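Local coordinates for protein mannosephosphate isomerase, putative (Archaeoglobus fulgidus, PDB 1ZX5) that probably interconverts D-mannose 6-phosphate and D-fructose 6-phosphate as a zinc-dependent isomerase of the type 1 mannose-6-phosphate isomerase family, at residues 18-23 / 94-99; 140-145 / 199-204; 151-156 / 194-199. One frame throughout, in Å; residues are numbered along the deposited sequence.

Contact 1 (18-23 / 94-99); sequences RPWGGE and SPTQVH. With LFR (beta-L-fructofuranose), chain B; ACY (acetic acid), chain I.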
loop_
_atom_site.group_PDB
_atom_site.type_symbol
_atom_site.label_atom_id
_atom_site.label_comp_id
_atom_site.label_asym_id
_atom_site.label_seq_id
_atom_site.Cartn_x
_atom_site.Cartn_y
_atom_site.Cartn_z
ATOM N N ARG A 18 12.991 6.628 7.903
ATOM C CA ARG A 18 12.012 7.182 8.836
ATOM C C ARG A 18 12.519 6.967 10.248
ATOM O O ARG A 18 13.107 5.917 10.529
ATOM C CB ARG A 18 10.650 6.504 8.697
ATOM C CG ARG A 18 9.972 6.703 7.375
ATOM C CD ARG A 18 9.521 8.157 7.171
ATOM N NE ARG A 18 8.644 8.218 6.007
ATOM C CZ ARG A 18 8.488 9.280 5.222
ATOM N NH1 ARG A 18 9.154 10.399 5.476
ATOM N NH2 ARG A 18 7.667 9.213 4.180
ATOM N N PRO A 19 12.285 7.946 11.140
ATOM C CA PRO A 19 12.756 7.781 12.516
ATOM C C PRO A 19 12.022 6.635 13.221
ATOM O O PRO A 19 12.584 6.003 14.114
ATOM C CB PRO A 19 12.456 9.148 13.174
ATOM C CG PRO A 19 11.346 9.750 12.350
ATOM C CD PRO A 19 11.585 9.235 10.932
ATOM N N TRP A 20 10.800 6.341 12.785
ATOM C CA TRP A 20 10.031 5.225 13.338
ATOM C C TRP A 20 10.258 3.853 12.651
ATOM O O TRP A 20 9.608 2.860 13.014
ATOM C CB TRP A 20 8.545 5.581 13.355
ATOM C CG TRP A 20 8.055 6.225 12.095
ATOM C CD1 TRP A 20 7.855 7.561 11.891
ATOM C CD2 TRP A 20 7.688 5.566 10.858
ATOM N NE1 TRP A 20 7.386 7.779 10.610
ATOM C CE2 TRP A 20 7.264 6.578 9.958
ATOM C CE3 TRP A 20 7.665 4.225 10.431
ATOM C CZ2 TRP A 20 6.829 6.294 8.646
ATOM C CZ3 TRP A 20 7.233 3.936 9.125
ATOM C CH2 TRP A 20 6.814 4.968 8.254
ATOM N N GLY A 21 11.156 3.796 11.663
ATOM C CA GLY A 21 11.421 2.536 10.962
ATOM C C GLY A 21 12.398 1.657 11.725
ATOM O O GLY A 21 13.305 2.165 12.360
ATOM N N GLY A 22 12.230 0.341 11.657
ATOM C CA GLY A 22 13.136 -0.583 12.342
ATOM C C GLY A 22 14.090 -1.243 11.358
ATOM O O GLY A 22 14.636 -0.566 10.492
ATOM N N GLU A 23 14.263 -2.563 11.478
ATOM C CA GLU A 23 15.213 -3.328 10.662
ATOM C C GLU A 23 14.589 -4.196 9.582
ATOM O O GLU A 23 15.310 -4.748 8.743
ATOM C CB GLU A 23 16.096 -4.209 11.556
ATOM C CG GLU A 23 17.058 -3.409 12.395
ATOM C CD GLU A 23 17.963 -4.271 13.268
ATOM O OE1 GLU A 23 17.888 -4.124 14.507
ATOM O OE2 GLU A 23 18.769 -5.050 12.725
ATOM N N SER A 94 8.232 1.836 15.724
ATOM C CA SER A 94 7.810 2.754 16.770
ATOM C C SER A 94 6.440 3.270 16.391
ATOM O O SER A 94 6.098 3.269 15.210
ATOM C CB SER A 94 8.757 3.943 16.850
ATOM O OG SER A 94 10.039 3.479 17.145
ATOM N N PRO A 95 5.654 3.730 17.386
ATOM C CA PRO A 95 4.319 4.225 17.047
ATOM C C PRO A 95 4.357 5.453 16.123
ATOM O O PRO A 95 5.130 6.396 16.349
ATOM C CB PRO A 95 3.703 4.579 18.413
ATOM C CG PRO A 95 4.843 4.655 19.362
ATOM C CD PRO A 95 5.939 3.805 18.833
ATOM N N THR A 96 3.538 5.418 15.077
ATOM C CA THR A 96 3.321 6.589 14.232
ATOM C C THR A 96 2.316 7.508 14.947
ATOM O O THR A 96 1.548 7.045 15.791
ATOM C CB THR A 96 2.842 6.179 12.812
ATOM O OG1 THR A 96 1.649 5.380 12.895
ATOM C CG2 THR A 96 3.945 5.362 12.062
ATOM N N GLN A 97 2.351 8.806 14.644
ATOM C CA GLN A 97 1.331 9.725 15.119
ATOM C C GLN A 97 0.034 9.483 14.341
ATOM O O GLN A 97 0.061 9.018 13.189
ATOM C CB GLN A 97 1.808 11.186 15.005
ATOM C CG GLN A 97 0.779 12.287 15.402
ATOM C CD GLN A 97 0.297 12.236 16.868
ATOM O OE1 GLN A 97 -0.638 11.505 17.210
ATOM N NE2 GLN A 97 0.914 13.048 17.718
ATOM N N VAL A 98 -1.095 9.768 14.987
ATOM C CA VAL A 98 -2.392 9.669 14.334
ATOM C C VAL A 98 -2.457 10.656 13.164
ATOM O O VAL A 98 -2.036 11.806 13.270
ATOM C CB VAL A 98 -3.566 9.910 15.323
ATOM C CG1 VAL A 98 -4.903 9.879 14.594
ATOM C CG2 VAL A 98 -3.553 8.851 16.447
ATOM N N HIS A 99 -2.957 10.172 12.038
ATOM C CA HIS A 99 -3.115 10.991 10.854
ATOM C C HIS A 99 -4.385 10.572 10.120
ATOM O O HIS A 99 -5.047 9.611 10.513
ATOM C CB HIS A 99 -1.866 10.921 9.957
ATOM C CG HIS A 99 -1.402 9.529 9.657
ATOM N ND1 HIS A 99 -0.812 8.713 10.604
ATOM C CD2 HIS A 99 -1.399 8.822 8.500
ATOM C CE1 HIS A 99 -0.499 7.555 10.055
ATOM N NE2 HIS A 99 -0.840 7.594 8.779
HETATM C C1 LFR B . 0.699 9.938 19.852
HETATM C C2 LFR B . 1.853 8.955 19.579
HETATM C C3 LFR B . 3.003 9.670 18.862
HETATM C C4 LFR B . 4.194 9.650 19.794
HETATM C C5 LFR B . 3.740 8.912 21.050
HETATM C C6 LFR B . 4.623 7.697 21.336
HETATM O O1 LFR B . -0.516 9.629 19.152
HETATM O O2 LFR B . 1.428 7.809 18.805
HETATM O O3 LFR B . 3.396 9.005 17.666
HETATM O O4 LFR B . 4.547 11.005 20.084
HETATM O O5 LFR B . 2.367 8.521 20.854
HETATM O O6 LFR B . 4.536 7.249 22.699
HETATM C C ACY I . 0.838 3.397 9.644
HETATM O O ACY I . 0.900 4.490 10.270
HETATM O OXT ACY I . 0.791 3.311 8.405
HETATM C CH3 ACY I . 0.823 2.096 10.391
#
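The indole of W20 lies against the methyl branch of T96, whose CG2 stands over the five-membered ring, 4.1 Å from its centroid and 15° off the ring normal. The opposite face is taken by CB of R18, so the ring is sandwiched between its own turn and the facing loop. With chi1 at 45°, CG of W20 sits between the backbone N and the carbonyl carbon, which folds the indole back over R18. CB of S94 packs 3.9 Å from CB of W20, and S94 N donates to W20 O at 3.2 Å, a fairly straight bond (166°). Both segments are loops of the cupin-type catalytic domain; 18-23, with a type I beta turn from R18 to G21, leaves strand 15-17, while 94-99 leaves strand 85-92 and lines the sugar pocket. OG1 of T96 donates to an acetate oxygen (the acetate is probably from the crystallisation liquor) and is also bonded to G178 N, and its carbonyl O accepts from O2 of the fructofuranose. Next along, Q97 OE1 takes the sugar's O1 at 2.7 Å and, on an in-plane lone pair, V98 N at 2.9 Å, a pairing that steadies the amide's rotation.

Contact 2 (140-145 / 199-204); sequences EELEEK and NDWEKV
From helix 201-207 the indole of W201 reaches across to L142 and E143 on helix 139-146, a helix-to-helix packing contact beside the 3-10 turn and strand 194-195 that lie behind the sugar pocket. From CB the side chain runs with CG anti to the backbone N (chi1 -160°), a torsion that carries the indole off its own helix and across to the other. CD1 passes 3.7 Å from OE2 of E143. At NE1 the indole N-H donates to that same carboxylate oxygen at 3.0 Å with an angle of 152°; the oxygen lies in the ring plane, while the carboxylate itself is turned 75° from it. NE1 is less surely placed than the rest, so the bond's exact length deserves caution. Farther round the rim, CZ2 and CH2 run up against CB of L142, which meets the ring at its edge, CH2 being 3.7 Å away. One face of the indole is lined toward its rim by CG1 of V204, a turn farther along the same helix, and F196 makes an edge-to-face pair with the ring. With an alanine in place of W201, the ring edge that L142 CB packs on would be gone, and a gap is likely to open between the two helices. L142 continues onto L156 and L208, and its CD1 methyl also approaches the indole, 4.1 Å from CH2 of W201.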
loop_
_atom_site.group_PDB
_atom_site.type_symbol
_atom_site.label_atom_id
_atom_site.label_comp_id
_atom_site.label_asym_id
_atom_site.label_seq_id
_atom_site.Cartn_x
_atom_site.Cartn_y
_atom_site.Cartn_z
ATOM N N GLU A 140 -13.062 20.519 19.212
ATOM C CA GLU A 140 -12.571 21.440 20.241
ATOM C C GLU A 140 -11.855 20.713 21.373
ATOM O O GLU A 140 -10.859 21.208 21.898
ATOM C CB GLU A 140 -13.717 22.279 20.839
ATOM C CG GLU A 140 -14.533 23.090 19.834
ATOM C CD GLU A 140 -15.585 22.259 19.080
ATOM O OE1 GLU A 140 -16.003 21.183 19.584
ATOM O OE2 GLU A 140 -15.992 22.697 17.974
ATOM N N GLU A 141 -12.380 19.552 21.757
ATOM C CA GLU A 141 -11.777 18.766 22.823
ATOM C C GLU A 141 -10.474 18.078 22.381
ATOM O O GLU A 141 -9.561 17.918 23.190
ATOM C CB GLU A 141 -12.797 17.790 23.426
ATOM C CG GLU A 141 -13.787 18.508 24.377
ATOM C CD GLU A 141 -15.062 17.716 24.688
ATOM O OE1 GLU A 141 -15.126 16.505 24.371
ATOM O OE2 GLU A 141 -16.007 18.323 25.259
ATOM N N LEU A 142 -10.389 17.701 21.102
ATOM C CA LEU A 142 -9.138 17.208 20.514
ATOM C C LEU A 142 -8.061 18.296 20.528
ATOM O O LEU A 142 -6.904 18.020 20.832
ATOM C CB LEU A 142 -9.353 16.713 19.079
ATOM C CG LEU A 142 -10.224 15.486 18.815
ATOM C CD1 LEU A 142 -10.324 15.246 17.325
ATOM C CD2 LEU A 142 -9.673 14.260 19.509
ATOM N N GLU A 143 -8.458 19.525 20.198
ATOM C CA GLU A 143 -7.578 20.705 20.270
ATOM C C GLU A 143 -7.040 21.006 21.670
ATOM O O GLU A 143 -5.894 21.421 21.807
ATOM C CB GLU A 143 -8.295 21.943 19.736
ATOM C CG GLU A 143 -8.107 22.157 18.266
ATOM C CD GLU A 143 -8.973 23.283 17.715
ATOM O OE1 GLU A 143 -8.805 24.436 18.165
ATOM O OE2 GLU A 143 -9.805 23.012 16.818
ATOM N N GLU A 144 -7.870 20.816 22.696
ATOM C CA GLU A 144 -7.412 20.912 24.082
ATOM C C GLU A 144 -6.246 19.963 24.321
ATOM O O GLU A 144 -5.262 20.332 24.956
ATOM C CB GLU A 144 -8.532 20.584 25.077
ATOM C CG GLU A 144 -9.645 21.621 25.158
ATOM C CD GLU A 144 -9.130 23.024 25.452
ATOM O OE1 GLU A 144 -8.788 23.306 26.626
ATOM O OE2 GLU A 144 -9.069 23.843 24.500
ATOM N N LYS A 145 -6.371 18.741 23.803
ATOM C CA LYS A 145 -5.364 17.702 23.981
ATOM C C LYS A 145 -4.031 18.040 23.317
ATOM O O LYS A 145 -2.988 17.595 23.784
ATOM C CB LYS A 145 -5.886 16.351 23.482
ATOM C CG LYS A 145 -7.126 15.824 24.207
ATOM C CD LYS A 145 -6.902 15.720 25.708
ATOM C CE LYS A 145 -8.022 14.939 26.386
ATOM N NZ LYS A 145 -7.798 14.869 27.866
ATOM N N ASN A 199 0.790 21.972 13.166
ATOM C CA ASN A 199 1.142 22.284 11.785
ATOM C C ASN A 199 0.030 21.915 10.790
ATOM O O ASN A 199 -0.234 22.671 9.845
ATOM C CB ASN A 199 2.461 21.577 11.415
ATOM C CG ASN A 199 2.987 21.979 10.042
ATOM O OD1 ASN A 199 2.811 21.248 9.058
ATOM N ND2 ASN A 199 3.624 23.128 9.964
ATOM N N ASP A 200 -0.603 20.757 11.011
ATOM C CA ASP A 200 -1.596 20.208 10.093
ATOM C C ASP A 200 -3.047 20.375 10.566
ATOM O O ASP A 200 -3.962 19.931 9.881
ATOM C CB ASP A 200 -1.360 18.710 9.894
ATOM C CG ASP A 200 -0.043 18.386 9.217
ATOM O OD1 ASP A 200 0.678 19.298 8.762
ATOM O OD2 ASP A 200 0.258 17.176 9.112
ATOM N N TRP A 201 -3.253 20.970 11.736
ATOM C CA TRP A 201 -4.571 20.988 12.368
ATOM C C TRP A 201 -5.693 21.605 11.529
ATOM O O TRP A 201 -6.811 21.096 11.541
ATOM C CB TRP A 201 -4.544 21.642 13.763
ATOM C CG TRP A 201 -5.747 21.207 14.553
ATOM C CD1 TRP A 201 -6.819 21.979 14.918
ATOM C CD2 TRP A 201 -6.037 19.875 15.009
ATOM N NE1 TRP A 201 -7.748 21.210 15.593
ATOM C CE2 TRP A 201 -7.293 19.918 15.663
ATOM C CE3 TRP A 201 -5.353 18.649 14.938
ATOM C CZ2 TRP A 201 -7.876 18.781 16.252
ATOM C CZ3 TRP A 201 -5.933 17.518 15.524
ATOM C CH2 TRP A 201 -7.179 17.595 16.173
ATOM N N GLU A 202 -5.405 22.691 10.809
ATOM C CA GLU A 202 -6.414 23.304 9.937
ATOM C C GLU A 202 -6.926 22.339 8.868
ATOM O O GLU A 202 -8.102 22.386 8.526
ATOM C CB GLU A 202 -5.904 24.589 9.283
ATOM C CG GLU A 202 -5.778 25.767 10.242
ATOM C CD GLU A 202 -7.121 26.194 10.850
ATOM O OE1 GLU A 202 -8.043 26.568 10.077
ATOM O OE2 GLU A 202 -7.248 26.161 12.104
ATOM N N LYS A 203 -6.039 21.478 8.357
ATOM C CA LYS A 203 -6.393 20.466 7.372
ATOM C C LYS A 203 -7.149 19.314 8.027
ATOM O O LYS A 203 -8.134 18.843 7.481
ATOM C CB LYS A 203 -5.154 19.912 6.643
ATOM C CG LYS A 203 -4.214 20.936 6.006
ATOM C CD LYS A 203 -4.849 21.707 4.874
ATOM C CE LYS A 203 -3.840 22.665 4.211
ATOM N NZ LYS A 203 -3.225 22.038 2.989
ATOM N N VAL A 204 -6.667 18.859 9.182
ATOM C CA VAL A 204 -7.336 17.827 9.975
ATOM C C VAL A 204 -8.808 18.183 10.219
ATOM O O VAL A 204 -9.691 17.357 9.993
ATOM C CB VAL A 204 -6.616 17.575 11.341
ATOM C CG1 VAL A 204 -7.441 16.659 12.239
ATOM C CG2 VAL A 204 -5.221 16.992 11.121
#

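Contact 3 (151-156 / 194-199); sequences FDFKTL and YFFNEN. With LFR (beta-L-fructofuranose), chain B; ACY (acetic acid), chain H.
Behind the fructofuranose pocket, the pocket residue F153 pairs edge-to-face with F196. The edge of F196 points at the face of F153, with planes at 78° and centroids 5.3 Å apart, and CD2 of F196 comes within 3.6 Å of CD1 of F153, displaced toward the rim of that ring. On its other face F153 carries CD2 of F151, which sits over the ring centre, so the phenyl is clasped on both sides and is likely to turn little. F196 projects from the middle of an inverse gamma turn, N197 N bonding to F195 O, just after strand 194-195; F153 opens the 3-10 segment 153-156. This short helical turn is fastened at its start by D152, whose O accepts both T155 N and T155 OG1, the hydroxyl at 2.6 Å. Its carboxylate forms a salt bridge with K154, NZ to OD1 at 2.9 Å. K154 gets there by bends at chi3 and chi4, which curl the chain so that NZ also donates to O2 of the sugar at 3.1 Å. The sugar's O1 lies near the plane of the F153 ring, at its edge, and F153 N reaches it only in a weak bond of 3.3 Å.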
loop_
_atom_site.group_PDB
_atom_site.type_symbol
_atom_site.label_atom_id
_atom_site.label_comp_id
_atom_site.label_asym_id
_atom_site.label_seq_id
_atom_site.Cartn_x
_atom_site.Cartn_y
_atom_site.Cartn_z
ATOM N N PHE A 151 0.044 14.033 24.261
ATOM C CA PHE A 151 -1.172 13.266 24.465
ATOM C C PHE A 151 -1.210 12.092 23.482
ATOM O O PHE A 151 -0.964 12.268 22.285
ATOM C CB PHE A 151 -2.426 14.136 24.322
ATOM C CG PHE A 151 -3.699 13.359 24.482
ATOM C CD1 PHE A 151 -4.155 13.003 25.754
ATOM C CD2 PHE A 151 -4.414 12.933 23.368
ATOM C CE1 PHE A 151 -5.319 12.246 25.911
ATOM C CE2 PHE A 151 -5.578 12.178 23.512
ATOM C CZ PHE A 151 -6.034 11.840 24.787
ATOM N N ASP A 152 -1.502 10.899 23.987
ATOM C CA ASP A 152 -1.561 9.721 23.136
ATOM C C ASP A 152 -2.932 9.664 22.465
ATOM O O ASP A 152 -3.886 9.135 23.033
ATOM C CB ASP A 152 -1.272 8.447 23.953
ATOM C CG ASP A 152 -1.124 7.196 23.083
ATOM O OD1 ASP A 152 -1.235 7.280 21.845
ATOM O OD2 ASP A 152 -0.887 6.109 23.648
ATOM N N PHE A 153 -3.027 10.229 21.264
ATOM C CA PHE A 153 -4.285 10.233 20.506
ATOM C C PHE A 153 -4.758 8.839 20.088
ATOM O O PHE A 153 -5.951 8.642 19.823
ATOM C CB PHE A 153 -4.183 11.137 19.275
ATOM C CG PHE A 153 -4.198 12.608 19.596
ATOM C CD1 PHE A 153 -5.401 13.264 19.856
ATOM C CD2 PHE A 153 -3.013 13.329 19.647
ATOM C CE1 PHE A 153 -5.427 14.621 20.154
ATOM C CE2 PHE A 153 -3.021 14.686 19.939
ATOM C CZ PHE A 153 -4.237 15.339 20.195
ATOM N N LYS A 154 -3.826 7.884 20.019
ATOM C CA LYS A 154 -4.158 6.492 19.707
ATOM C C LYS A 154 -5.113 5.875 20.742
ATOM O O LYS A 154 -5.852 4.952 20.409
ATOM C CB LYS A 154 -2.901 5.625 19.569
ATOM C CG LYS A 154 -1.833 6.160 18.611
ATOM C CD LYS A 154 -0.772 5.103 18.244
ATOM C CE LYS A 154 -0.124 4.444 19.476
ATOM N NZ LYS A 154 0.465 5.411 20.430
ATOM N N THR A 155 -5.103 6.392 21.979
ATOM C CA THR A 155 -6.046 5.950 23.024
ATOM C C THR A 155 -7.514 6.250 22.676
ATOM O O THR A 155 -8.419 5.710 23.303
ATOM C CB THR A 155 -5.742 6.549 24.432
ATOM O OG1 THR A 155 -5.804 7.977 24.384
ATOM C CG2 THR A 155 -4.374 6.107 24.958
ATOM N N LEU A 156 -7.744 7.096 21.672
ATOM C CA LEU A 156 -9.103 7.481 21.273
ATOM C C LEU A 156 -9.629 6.630 20.111
ATOM O O LEU A 156 -10.787 6.763 19.706
ATOM C CB LEU A 156 -9.145 8.970 20.915
ATOM C CG LEU A 156 -8.633 9.955 21.975
ATOM C CD1 LEU A 156 -8.706 11.382 21.477
ATOM C CD2 LEU A 156 -9.416 9.835 23.302
ATOM N N TYR A 194 -2.562 14.161 6.865
ATOM C CA TYR A 194 -2.559 15.245 7.826
ATOM C C TYR A 194 -2.475 14.683 9.222
ATOM O O TYR A 194 -3.319 13.887 9.637
ATOM C CB TYR A 194 -3.804 16.106 7.664
ATOM C CG TYR A 194 -4.020 16.580 6.246
ATOM C CD1 TYR A 194 -3.010 17.278 5.548
ATOM C CD2 TYR A 194 -5.233 16.346 5.598
ATOM C CE1 TYR A 194 -3.214 17.722 4.234
ATOM C CE2 TYR A 194 -5.452 16.778 4.288
ATOM C CZ TYR A 194 -4.442 17.463 3.612
ATOM O OH TYR A 194 -4.687 17.909 2.327
ATOM N N PHE A 195 -1.446 15.102 9.943
ATOM C CA PHE A 195 -1.150 14.539 11.256
ATOM C C PHE A 195 -1.807 15.350 12.358
ATOM O O PHE A 195 -2.090 16.534 12.179
ATOM C CB PHE A 195 0.372 14.424 11.439
ATOM C CG PHE A 195 0.980 13.274 10.657
ATOM C CD1 PHE A 195 1.253 12.050 11.284
ATOM C CD2 PHE A 195 1.255 13.404 9.294
ATOM C CE1 PHE A 195 1.794 10.963 10.556
ATOM C CE2 PHE A 195 1.803 12.332 8.559
ATOM C CZ PHE A 195 2.066 11.105 9.187
ATOM N N PHE A 196 -2.059 14.705 13.490
ATOM C CA PHE A 196 -2.637 15.371 14.656
ATOM C C PHE A 196 -1.611 16.258 15.368
ATOM O O PHE A 196 -1.091 15.910 16.429
ATOM C CB PHE A 196 -3.216 14.327 15.618
ATOM C CG PHE A 196 -4.602 13.850 15.251
ATOM C CD1 PHE A 196 -5.000 13.741 13.908
ATOM C CD2 PHE A 196 -5.505 13.485 16.252
ATOM C CE1 PHE A 196 -6.282 13.284 13.569
ATOM C CE2 PHE A 196 -6.786 13.017 15.923
ATOM C CZ PHE A 196 -7.175 12.924 14.582
ATOM N N ASN A 197 -1.306 17.402 14.765
ATOM C CA ASN A 197 -0.363 18.354 15.339
ATOM C C ASN A 197 -0.763 19.750 14.909
ATOM O O ASN A 197 -1.627 19.912 14.036
ATOM C CB ASN A 197 1.107 18.028 14.959
ATOM C CG ASN A 197 1.365 18.025 13.442
ATOM O OD1 ASN A 197 0.852 18.852 12.692
ATOM N ND2 ASN A 197 2.192 17.100 13.003
ATOM N N GLU A 198 -0.152 20.755 15.522
ATOM C CA GLU A 198 -0.489 22.148 15.234
ATOM C C GLU A 198 -0.298 22.471 13.743
ATOM O O GLU A 198 -1.109 23.165 13.136
ATOM C CB GLU A 198 0.368 23.067 16.109
ATOM C CG GLU A 198 0.138 24.554 15.911
ATOM C CD GLU A 198 0.854 25.131 14.689
ATOM O OE1 GLU A 198 1.887 24.562 14.238
ATOM O OE2 GLU A 198 0.370 26.173 14.184
ATOM N N ASN A 199 0.790 21.972 13.166
ATOM C CA ASN A 199 1.142 22.284 11.785
ATOM C C ASN A 199 0.030 21.915 10.790
ATOM O O ASN A 199 -0.234 22.671 9.845
ATOM C CB ASN A 199 2.461 21.577 11.415
ATOM C CG ASN A 199 2.987 21.979 10.042
ATOM O OD1 ASN A 199 2.811 21.248 9.058
ATOM N ND2 ASN A 199 3.624 23.128 9.964
HETATM C C1 LFR B . 0.699 9.938 19.852
HETATM C C2 LFR B . 1.853 8.955 19.579
HETATM C C3 LFR B . 3.003 9.670 18.862
HETATM C C4 LFR B . 4.194 9.650 19.794
HETATM C C5 LFR B . 3.740 8.912 21.050
HETATM C C6 LFR B . 4.623 7.697 21.336
HETATM O O1 LFR B . -0.516 9.629 19.152
HETATM O O2 LFR B . 1.428 7.809 18.805
HETATM O O3 LFR B . 3.396 9.005 17.666
HETATM O O4 LFR B . 4.547 11.005 20.084
HETATM O O5 LFR B . 2.367 8.521 20.854
HETATM O O6 LFR B . 4.536 7.249 22.699
HETATM C C ACY H . 3.327 16.161 8.862
HETATM O O ACY H . 3.231 16.587 10.035
HETATM O OXT ACY H . 2.460 16.358 7.983
HETATM C CH3 ACY H . 4.545 15.366 8.479
#

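How the contacts relate
From the N terminus, contact 1 comes first: it closes a long excursion of mixed strands and helices by bringing the loop after strand 15-17 against the loop after strand 85-92. That loop is complete before contact 2 opens at helix 139-146. The chain then passes through 151-156, runs out along strands and returns at 194-199, so contact 3 nests inside the loop that contact 2 closes with helix 201-207. Contacts 2 and 3 share N199 and are joined by D200 OD2 with F195 N. Contact 1 meets contact 3 through V98 O and F196 N, beside the pairing of strands 99-100 and 194-195, and both touch the bound sugar; contacts 1 and 2 do not touch.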